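Local coordinates for vacuolar aminopeptidase 1 (Saccharomyces cerevisiae, PDB 5JGF), which removes N-terminal amino acids, preferably neutral or hydrophobic ones, from peptides and proteins in the yeast vacuole as a zinc-dependent, dodecameric M18 peptidase, at residues D[371-376]-D[400-405]; D[396-401]-D[452-457]. All coordinates share one frame; numbering follows the deposited sequence.

Contact 1: D[371-376]-D[400-405]; sequences LSLDPN and VQYFQI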
loop_
_atom_site.group_PDB
_atom_site.type_symbol
_atom_site.label_atom_id
_atom_site.label_comp_id
_atom_site.label_asym_id
_atom_site.label_seq_id
_atom_site.Cartn_x
_atom_site.Cartn_y
_atom_site.Cartn_z
ATOM N N LEU D 371 44.463 -8.035 8.488
ATOM C CA LEU D 371 44.062 -9.422 8.377
ATOM C C LEU D 371 42.552 -9.447 8.131
ATOM O O LEU D 371 41.798 -8.749 8.815
ATOM C CB LEU D 371 44.409 -10.142 9.682
ATOM C CG LEU D 371 44.885 -11.593 9.655
ATOM C CD1 LEU D 371 45.949 -11.801 8.581
ATOM C CD2 LEU D 371 45.442 -11.926 11.033
ATOM N N SER D 372 42.119 -10.223 7.141
ATOM C CA SER D 372 40.697 -10.334 6.815
ATOM C C SER D 372 40.163 -11.602 7.460
ATOM O O SER D 372 40.601 -12.713 7.137
ATOM C CB SER D 372 40.488 -10.389 5.301
ATOM O OG SER D 372 40.900 -9.181 4.683
ATOM N N LEU D 373 39.213 -11.431 8.372
ATOM C CA LEU D 373 38.646 -12.552 9.101
ATOM C C LEU D 373 37.152 -12.699 8.869
ATOM O O LEU D 373 36.421 -11.710 8.846
ATOM C CB LEU D 373 38.908 -12.363 10.597
ATOM C CG LEU D 373 40.370 -12.182 11.008
ATOM C CD1 LEU D 373 40.494 -11.006 11.964
ATOM C CD2 LEU D 373 40.882 -13.465 11.645
ATOM N N ASP D 374 36.709 -13.940 8.704
ATOM C CA ASP D 374 35.294 -14.229 8.498
ATOM C C ASP D 374 35.013 -15.671 8.883
ATOM O O ASP D 374 35.665 -16.591 8.387
ATOM C CB ASP D 374 34.892 -14.025 7.043
ATOM C CG ASP D 374 33.402 -14.145 6.847
ATOM O OD1 ASP D 374 32.688 -13.190 7.215
ATOM O OD2 ASP D 374 32.940 -15.193 6.348
ATOM N N PRO D 375 34.030 -15.889 9.769
ATOM C CA PRO D 375 33.691 -17.244 10.206
ATOM C C PRO D 375 32.758 -18.022 9.275
ATOM O O PRO D 375 32.496 -19.202 9.506
ATOM C CB PRO D 375 33.070 -17.003 11.576
ATOM C CG PRO D 375 32.308 -15.713 11.351
ATOM C CD PRO D 375 33.293 -14.876 10.555
ATOM N N ASN D 376 32.268 -17.378 8.219
ATOM C CA ASN D 376 31.354 -18.059 7.312
ATOM C C ASN D 376 31.867 -18.374 5.909
ATOM O O ASN D 376 31.093 -18.441 4.955
ATOM C CB ASN D 376 30.037 -17.287 7.247
ATOM C CG ASN D 376 29.216 -17.455 8.514
ATOM O OD1 ASN D 376 28.630 -18.516 8.749
ATOM N ND2 ASN D 376 29.192 -16.424 9.350
ATOM N N VAL D 400 49.835 -5.420 12.781
ATOM C CA VAL D 400 48.754 -6.143 12.116
ATOM C C VAL D 400 47.395 -5.630 12.588
ATOM O O VAL D 400 47.161 -5.493 13.788
ATOM C CB VAL D 400 48.843 -7.659 12.415
ATOM C CG1 VAL D 400 47.663 -8.398 11.791
ATOM C CG2 VAL D 400 50.146 -8.211 11.875
ATOM N N GLN D 401 46.507 -5.340 11.643
ATOM C CA GLN D 401 45.173 -4.856 11.982
ATOM C C GLN D 401 44.154 -5.927 11.629
ATOM O O GLN D 401 44.488 -6.917 10.981
ATOM C CB GLN D 401 44.857 -3.575 11.211
ATOM C CG GLN D 401 45.946 -2.523 11.290
ATOM C CD GLN D 401 45.473 -1.184 10.775
ATOM O OE1 GLN D 401 44.777 -0.449 11.476
ATOM N NE2 GLN D 401 45.837 -0.864 9.538
ATOM N N TYR D 402 42.912 -5.721 12.050
ATOM C CA TYR D 402 41.846 -6.683 11.790
ATOM C C TYR D 402 40.657 -6.092 11.052
ATOM O O TYR D 402 40.320 -4.922 11.232
ATOM C CB TYR D 402 41.259 -7.220 13.097
ATOM C CG TYR D 402 42.077 -8.190 13.911
ATOM C CD1 TYR D 402 43.263 -8.742 13.431
ATOM C CD2 TYR D 402 41.624 -8.589 15.167
ATOM C CE1 TYR D 402 43.978 -9.676 14.193
ATOM C CE2 TYR D 402 42.318 -9.510 15.928
ATOM C CZ TYR D 402 43.492 -10.052 15.440
ATOM O OH TYR D 402 44.157 -10.976 16.213
ATOM N N PHE D 403 40.024 -6.919 10.225
ATOM C CA PHE D 403 38.783 -6.535 9.575
ATOM C C PHE D 403 37.866 -7.746 9.506
ATOM O O PHE D 403 38.249 -8.809 9.007
ATOM C CB PHE D 403 38.944 -5.981 8.157
ATOM C CG PHE D 403 37.615 -5.662 7.510
ATOM C CD1 PHE D 403 36.938 -6.621 6.760
ATOM C CD2 PHE D 403 36.975 -4.453 7.776
ATOM C CE1 PHE D 403 35.638 -6.387 6.295
ATOM C CE2 PHE D 403 35.676 -4.208 7.318
ATOM C CZ PHE D 403 35.007 -5.179 6.578
ATOM N N GLN D 404 36.664 -7.577 10.049
ATOM C CA GLN D 404 35.625 -8.600 10.031
ATOM C C GLN D 404 34.319 -7.814 9.993
ATOM O O GLN D 404 34.241 -6.722 10.549
ATOM C CB GLN D 404 35.667 -9.491 11.282
ATOM C CG GLN D 404 34.577 -10.580 11.275
ATOM C CD GLN D 404 34.828 -11.698 12.277
ATOM O OE1 GLN D 404 35.951 -12.191 12.405
ATOM N NE2 GLN D 404 33.778 -12.115 12.979
ATOM N N ILE D 405 33.304 -8.355 9.329
ATOM C CA ILE D 405 32.019 -7.664 9.229
ATOM C C ILE D 405 31.187 -7.813 10.494
ATOM O O ILE D 405 31.400 -8.731 11.284
ATOM C CB ILE D 405 31.172 -8.210 8.054
ATOM C CG1 ILE D 405 30.840 -9.688 8.300
ATOM C CG2 ILE D 405 31.922 -8.039 6.739
ATOM C CD1 ILE D 405 29.746 -10.239 7.389
HETATM O O HOH W 1 34.135 -10.829 7.735
#

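Contact 2: D[396-401]-D[452-457]; sequences NGDKVQ and GVKFFN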
loop_
_atom_site.group_PDB
_atom_site.type_symbol
_atom_site.label_atom_id
_atom_site.label_comp_id
_atom_site.label_asym_id
_atom_site.label_seq_id
_atom_site.Cartn_x
_atom_site.Cartn_y
_atom_site.Cartn_z
ATOM N N ASN D 396 59.284 -9.109 12.532
ATOM C CA ASN D 396 59.718 -8.112 11.550
ATOM C C ASN D 396 59.437 -6.670 11.958
ATOM O O ASN D 396 59.804 -5.738 11.243
ATOM C CB ASN D 396 59.048 -8.394 10.195
ATOM C CG ASN D 396 59.779 -7.740 9.021
ATOM O OD1 ASN D 396 61.000 -7.868 8.889
ATOM N ND2 ASN D 396 59.030 -7.057 8.151
ATOM N N GLY D 397 58.789 -6.481 13.099
ATOM C CA GLY D 397 58.486 -5.132 13.535
ATOM C C GLY D 397 57.340 -4.527 12.744
ATOM O O GLY D 397 57.304 -3.318 12.510
ATOM N N ASP D 398 56.409 -5.372 12.313
ATOM C CA ASP D 398 55.249 -4.899 11.566
ATOM C C ASP D 398 54.040 -4.909 12.483
ATOM O O ASP D 398 53.999 -5.646 13.468
ATOM C CB ASP D 398 54.941 -5.808 10.373
ATOM C CG ASP D 398 56.014 -5.770 9.315
ATOM O OD1 ASP D 398 56.359 -4.660 8.857
ATOM O OD2 ASP D 398 56.502 -6.854 8.936
ATOM N N LYS D 399 53.053 -4.087 12.149
ATOM C CA LYS D 399 51.825 -4.026 12.922
ATOM C C LYS D 399 50.739 -4.725 12.100
ATOM O O LYS D 399 50.735 -4.642 10.871
ATOM C CB LYS D 399 51.447 -2.568 13.191
ATOM C CG LYS D 399 52.445 -1.812 14.077
ATOM C CD LYS D 399 52.465 -2.379 15.495
ATOM C CE LYS D 399 53.054 -1.397 16.518
ATOM N NZ LYS D 399 54.542 -1.434 16.611
ATOM N N VAL D 400 49.835 -5.420 12.781
ATOM C CA VAL D 400 48.754 -6.143 12.116
ATOM C C VAL D 400 47.395 -5.630 12.588
ATOM O O VAL D 400 47.161 -5.493 13.788
ATOM C CB VAL D 400 48.843 -7.659 12.415
ATOM C CG1 VAL D 400 47.663 -8.398 11.791
ATOM C CG2 VAL D 400 50.146 -8.211 11.875
ATOM N N GLN D 401 46.507 -5.340 11.643
ATOM C CA GLN D 401 45.173 -4.856 11.982
ATOM C C GLN D 401 44.154 -5.927 11.629
ATOM O O GLN D 401 44.488 -6.917 10.981
ATOM C CB GLN D 401 44.857 -3.575 11.211
ATOM C CG GLN D 401 45.946 -2.523 11.290
ATOM C CD GLN D 401 45.473 -1.184 10.775
ATOM O OE1 GLN D 401 44.777 -0.449 11.476
ATOM N NE2 GLN D 401 45.837 -0.864 9.538
ATOM N N GLY D 452 53.053 -1.974 3.281
ATOM C CA GLY D 452 52.670 -3.226 2.652
ATOM C C GLY D 452 53.900 -3.947 2.126
ATOM O O GLY D 452 54.097 -5.138 2.384
ATOM N N VAL D 453 54.731 -3.221 1.385
ATOM C CA VAL D 453 55.959 -3.793 0.841
ATOM C C VAL D 453 56.803 -4.361 1.980
ATOM O O VAL D 453 57.328 -5.472 1.888
ATOM C CB VAL D 453 56.796 -2.726 0.101
ATOM C CG1 VAL D 453 58.159 -3.306 -0.288
ATOM C CG2 VAL D 453 56.056 -2.252 -1.144
ATOM N N LYS D 454 56.923 -3.592 3.054
ATOM C CA LYS D 454 57.712 -4.008 4.205
ATOM C C LYS D 454 57.195 -5.321 4.780
ATOM O O LYS D 454 57.971 -6.231 5.071
ATOM C CB LYS D 454 57.692 -2.914 5.279
ATOM C CG LYS D 454 58.556 -3.213 6.495
ATOM C CD LYS D 454 58.657 -1.989 7.402
ATOM C CE LYS D 454 58.162 -2.278 8.811
ATOM N NZ LYS D 454 58.943 -3.351 9.488
ATOM N N PHE D 455 55.881 -5.432 4.932
ATOM C CA PHE D 455 55.313 -6.655 5.470
ATOM C C PHE D 455 55.547 -7.856 4.555
ATOM O O PHE D 455 55.983 -8.912 5.010
ATOM C CB PHE D 455 53.812 -6.500 5.706
ATOM C CG PHE D 455 53.151 -7.769 6.136
ATOM C CD1 PHE D 455 53.319 -8.249 7.430
ATOM C CD2 PHE D 455 52.413 -8.520 5.231
ATOM C CE1 PHE D 455 52.763 -9.462 7.814
ATOM C CE2 PHE D 455 51.853 -9.736 5.606
ATOM C CZ PHE D 455 52.029 -10.209 6.899
ATOM N N PHE D 456 55.250 -7.696 3.267
ATOM C CA PHE D 456 55.418 -8.782 2.303
ATOM C C PHE D 456 56.876 -9.206 2.165
ATOM O O PHE D 456 57.168 -10.381 1.929
ATOM C CB PHE D 456 54.868 -8.363 0.936
ATOM C CG PHE D 456 53.370 -8.207 0.905
ATOM C CD1 PHE D 456 52.782 -7.171 0.188
ATOM C CD2 PHE D 456 52.551 -9.102 1.585
ATOM C CE1 PHE D 456 51.396 -7.023 0.151
ATOM C CE2 PHE D 456 51.161 -8.965 1.554
ATOM C CZ PHE D 456 50.586 -7.924 0.838
ATOM N N ASN D 457 57.784 -8.247 2.307
ATOM C CA ASN D 457 59.213 -8.533 2.214
ATOM C C ASN D 457 59.555 -9.419 3.409
ATOM O O ASN D 457 60.259 -10.425 3.275
ATOM C CB ASN D 457 60.024 -7.235 2.273
ATOM C CG ASN D 457 61.507 -7.456 2.009
ATOM O OD1 ASN D 457 62.356 -6.791 2.595
ATOM N ND2 ASN D 457 61.821 -8.382 1.112
HETATM O O HOH W 2 56.411 -9.489 7.821
#

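Contact 1: D[371-376]-D[400-405]
Leu-371 pairs with Tyr-402 and Ser-372 with Phe-403 where two parallel strands run side by side, an example of how a beta-alpha-beta crossover closes on its own first strand. Both backbone polar atoms of Phe-403 bond to segment 371-376: its N donates to Leu-371 O (2.9 Å), and its O accepts from Leu-373 N in a nearly straight bond of 2.9 Å. One step earlier, Leu-371 N donates to Gln-401 O, and Ile-369 continues the pairing with Gln-401.

Next to this pairing, the Gln-404 side chain is extended, its chi1 of -180° placing CG opposite the backbone N, and it runs along 373-375. Its CB lies against Leu-373 O, and Gln-404 CG presses on Leu-373 O at 3.3 Å. CD then passes by the proline ring, and the amide straddles two residues: Gln-404 OE1 sits 3.5 Å from Leu-373 CB, while Gln-404 NE2 rests 3.7 Å from Pro-375 CD. These are van der Waals contacts. Leu-373 O is satisfied instead by a water that also donates to Asp-374 OD1 and accepts from Ile-405 N, bridging the two segments. The other carboxylate oxygen, Asp-374 OD2, takes Asn-376 N in an Asx turn and also bonds His-378.

On the tyrosine face of the sheet, Leu-373 CD1 stands over one ring face of Tyr-402 in a CH-pi contact, 4.0 Å from the centroid and 22° off the normal. Leu-371 CD2 approaches the same ring obliquely, 4.1 Å from Tyr-402 CE1.

Helix 383-396 packs on this side through Thr-386 and Val-389, and its Glu-390 bonds the tyrosine hydroxyl. On the other face Phe-403 meets His-347, a probable substrate-binding residue, edge-to-face. Strand 369-372 lies between 426-434 and 400-403, an edge strand of the mixed sheet within this chain, while Pro-101 of a neighbouring subunit packs on Leu-373 and Gln-404.

Contact 2: D[396-401]-D[452-457]
Two flat groups, the carboxylate of Asp-398 and the ring of Phe-455, meet with their planes 70° apart. Asp-398 OD2 comes to the ring obliquely, 3.8 Å from Phe-455 CD1, and it also lies near the CA of that residue; elsewhere the ring has CE2 of the next residue, Phe-456, at its edge and in its plane.

The carboxylate illustrates how one acid can tie a loop to a helix by dividing its oxygens between tasks. Asn-396 ND2 donates to Asp-398 OD2 at 2.7 Å along a fairly straight line (166°), reaching the syn side somewhat out of the carboxylate plane, while the oxygen lies almost in the amide plane of the asparagine. A water donates to Asp-398 OD2 and also to Phe-455 O, linking the carboxylate to the helix backbone. Asparagine and water together should limit rotation of the group.

Asp-398 OD1 forms a salt bridge with Lys-454 NZ at 3.0 Å, although its hydrogen-bond geometry is weak. The lysine leaves its helix with CG anti to the backbone N and then bends at chi3 (122°) and chi4. These bends bring Lys-454 NZ to the turn, where Lys-454 NZ also makes a weak bond to Gly-397 O at 3.4 Å and lies 3.1 Å from Asn-396 O. The ammonium lies beside the last carbonyls of helix 383-396, a placement that is probably favourable at the C-terminal end of a helix.

Gly-397, with positive phi, is where the chain leaves that helix for strand 400-403. Helix 448-468 packs beside this turn: Phe-455 packs on Val-389 of helix 383-396 and on Ile-369 of strand 369-372, and Phe-456 reaches helix 261-278.

How the contacts relate
Centres of contacts 1 and 2 lie about 17 Å apart, and the two share Val-400 and Gln-401 at the start of strand 400-403. Along the chain the order is strand 369-372, helix 383-396, the turn, strand 400-403 and, about fifty residues later, helix 448-468. Contact 1 therefore joins the two strands of a beta-alpha-beta unit, whereas contact 2 fastens the turn between its helix and second strand to a helix from near the C-terminus. Contact 2 fixes the turn that leads into the strand, at the surface of the subunit, while contact 1 carries the strand toward His-347, which probably binds substrate, and toward neighbouring subunits of the dodecamer.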